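Local atomic coordinates of salt-tolerant glutaminase (Micrococcus luteus, PDB entry 3AGD), a protein that probably catalyses the hydrolysis of L-glutamine to L-glutamate and ammonium. Residues A[59-64]-A[196-201]. Numbering follows the deposited sequence.
Sequences EFTIQS and AVLVTV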
loop_
_atom_site.group_PDB
_atom_site.type_symbol
_atom_site.label_atom_id
_atom_site.label_comp_id
_atom_site.label_asym_id
_atom_site.label_seq_id
_atom_site.Cartn_x
_atom_site.Cartn_y
_atom_site.Cartn_z
ATOM N N GLU A 59 -14.262 -7.838 -26.497
ATOM C CA GLU A 59 -14.594 -6.471 -26.129
ATOM C C GLU A 59 -15.934 -6.327 -25.429
ATOM O O GLU A 59 -16.879 -7.068 -25.697
ATOM C CB GLU A 59 -14.583 -5.565 -27.363
ATOM C CG GLU A 59 -13.233 -5.445 -28.052
ATOM C CD GLU A 59 -13.196 -4.311 -29.063
ATOM O OE1 GLU A 59 -14.247 -4.031 -29.685
ATOM O OE2 GLU A 59 -12.116 -3.705 -29.248
ATOM N N PHE A 60 -16.000 -5.357 -24.525
ATOM C CA PHE A 60 -17.218 -5.057 -23.786
ATOM C C PHE A 60 -17.115 -3.596 -23.363
ATOM O O PHE A 60 -16.018 -3.042 -23.310
ATOM C CB PHE A 60 -17.343 -5.980 -22.564
ATOM C CG PHE A 60 -16.131 -5.980 -21.670
ATOM C CD1 PHE A 60 -15.925 -4.957 -20.753
ATOM C CD2 PHE A 60 -15.175 -6.994 -21.772
ATOM C CE1 PHE A 60 -14.783 -4.937 -19.947
ATOM C CE2 PHE A 60 -14.034 -6.985 -20.977
ATOM C CZ PHE A 60 -13.833 -5.956 -20.060
ATOM N N THR A 61 -18.245 -2.962 -23.074
ATOM C CA THR A 61 -18.206 -1.567 -22.659
ATOM C C THR A 61 -17.656 -1.481 -21.237
ATOM O O THR A 61 -18.112 -2.181 -20.329
ATOM C CB THR A 61 -19.597 -0.922 -22.751
ATOM O OG1 THR A 61 -20.542 -1.696 -22.002
ATOM C CG2 THR A 61 -20.039 -0.870 -24.207
ATOM N N ILE A 62 -16.660 -0.621 -21.069
ATOM C CA ILE A 62 -15.981 -0.432 -19.798
ATOM C C ILE A 62 -16.872 0.109 -18.688
ATOM O O ILE A 62 -16.611 -0.119 -17.505
ATOM C CB ILE A 62 -14.753 0.501 -19.996
ATOM C CG1 ILE A 62 -13.930 0.586 -18.716
ATOM C CG2 ILE A 62 -15.214 1.883 -20.415
ATOM C CD1 ILE A 62 -12.621 1.341 -18.909
ATOM N N GLN A 63 -17.928 0.817 -19.068
ATOM C CA GLN A 63 -18.850 1.391 -18.093
ATOM C C GLN A 63 -18.108 2.143 -16.977
ATOM O O GLN A 63 -17.179 2.904 -17.259
ATOM C CB GLN A 63 -19.744 0.292 -17.507
ATOM C CG GLN A 63 -20.696 -0.367 -18.528
ATOM C CD GLN A 63 -21.615 0.635 -19.214
ATOM O OE1 GLN A 63 -22.093 1.581 -18.588
ATOM N NE2 GLN A 63 -21.878 0.423 -20.502
ATOM N N SER A 64 -18.502 1.927 -15.722
ATOM C CA SER A 64 -17.885 2.622 -14.588
ATOM C C SER A 64 -16.380 2.450 -14.399
ATOM O O SER A 64 -15.752 3.245 -13.689
ATOM C CB SER A 64 -18.596 2.256 -13.285
ATOM O OG SER A 64 -19.844 2.920 -13.195
ATOM N N ALA A 196 -19.477 3.741 -22.760
ATOM C CA ALA A 196 -19.674 2.864 -23.907
ATOM C C ALA A 196 -18.372 2.559 -24.638
ATOM O O ALA A 196 -18.386 1.921 -25.695
ATOM C CB ALA A 196 -20.685 3.483 -24.873
ATOM N N VAL A 197 -17.252 3.018 -24.086
ATOM C CA VAL A 197 -15.957 2.753 -24.701
ATOM C C VAL A 197 -15.666 1.255 -24.607
ATOM O O VAL A 197 -15.806 0.655 -23.546
ATOM C CB VAL A 197 -14.826 3.539 -24.004
ATOM C CG1 VAL A 197 -13.469 3.099 -24.545
ATOM C CG2 VAL A 197 -15.019 5.022 -24.229
ATOM N N LEU A 198 -15.253 0.667 -25.725
ATOM C CA LEU A 198 -14.953 -0.760 -25.807
ATOM C C LEU A 198 -13.536 -1.159 -25.402
ATOM O O LEU A 198 -12.547 -0.617 -25.901
ATOM C CB LEU A 198 -15.227 -1.260 -27.230
ATOM C CG LEU A 198 -16.694 -1.269 -27.679
ATOM C CD1 LEU A 198 -16.780 -1.434 -29.198
ATOM C CD2 LEU A 198 -17.433 -2.398 -26.955
ATOM N N VAL A 199 -13.449 -2.123 -24.494
ATOM C CA VAL A 199 -12.168 -2.631 -24.028
ATOM C C VAL A 199 -12.287 -4.132 -23.790
ATOM O O VAL A 199 -13.392 -4.665 -23.679
ATOM C CB VAL A 199 -11.724 -1.969 -22.696
ATOM C CG1 VAL A 199 -11.537 -0.473 -22.888
ATOM C CG2 VAL A 199 -12.752 -2.254 -21.601
ATOM N N THR A 200 -11.142 -4.804 -23.728
ATOM C CA THR A 200 -11.098 -6.234 -23.466
ATOM C C THR A 200 -10.444 -6.385 -22.099
ATOM O O THR A 200 -9.923 -5.415 -21.539
ATOM C CB THR A 200 -10.208 -6.976 -24.475
ATOM O OG1 THR A 200 -8.848 -6.554 -24.300
ATOM C CG2 THR A 200 -10.648 -6.678 -25.910
ATOM N N VAL A 201 -10.470 -7.599 -21.566
ATOM C CA VAL A 201 -9.845 -7.876 -20.284
ATOM C C VAL A 201 -8.389 -7.409 -20.317
ATOM O O VAL A 201 -7.890 -6.811 -19.358
ATOM C CB VAL A 201 -9.855 -9.377 -19.992
ATOM C CG1 VAL A 201 -9.076 -9.663 -18.739
ATOM C CG2 VAL A 201 -11.274 -9.866 -19.848
#
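Phe60-Thr61 and Leu198-Val199 form a two-stranded antiparallel ribbon in the glutaminase domain, whose fold is related to that of beta-lactamases. Strand 198-199 links helix 184-195 to helix 201-212, and Thr200 is the N-cap of the latter. Three backbone bonds join the two segments. Phe60 and Val199 are the hydrogen-bonded pair: Phe60 N donates to Val199 O at 2.8 Å, and Val199 N returns a nearly straight bond to Phe60 O at 3.0 Å. Ile62 N continues the pairing past the strand with a bond to Val197 O at 2.9 Å. Thr61 and Leu198 form the non-hydrogen-bonded pair.

The Phe60 ring folds back over its own backbone bond. With CG between its backbone N and carbonyl carbon (chi1 53°), the ring puts one face over Val199 O, which sits 3.4 Å above the plane near its centre. Its CE1 touches Val199 CG2 at 3.7 Å. The same methyl meets Ile62 CB, so Val199 CG2 touches both the Phe60 ring and Ile62. Leu204 of helix 201-212 packs on all three, and the Phe60 ring also stacks with Phe278. Ile62 CG2 runs alongside Val197, nearest its CB.

Thr61 and Leu198 occupy the face opposite Phe60 and Val199. Thr61 CG2 lies 3.6 Å from Ala196 O. Thr61 OG1 accepts a straight bond from Gln63 NE2 at 2.9 Å, in the amide plane. Glu59 OE1 lies against Leu198 CD1 and CB, and Glu59 OE2 forms a salt bridge with Arg148 NH1.

Beyond the ribbon, Gln63 bonds through its backbone to Cys195, and Ser64 follows. Cys195 and Ser64 are L-glutamate-binding residues of this enzyme, although no ligand is bound in this chain. The backbone bonds and the Gln63 amide bond thus probably help fix the chain leading into Ser64.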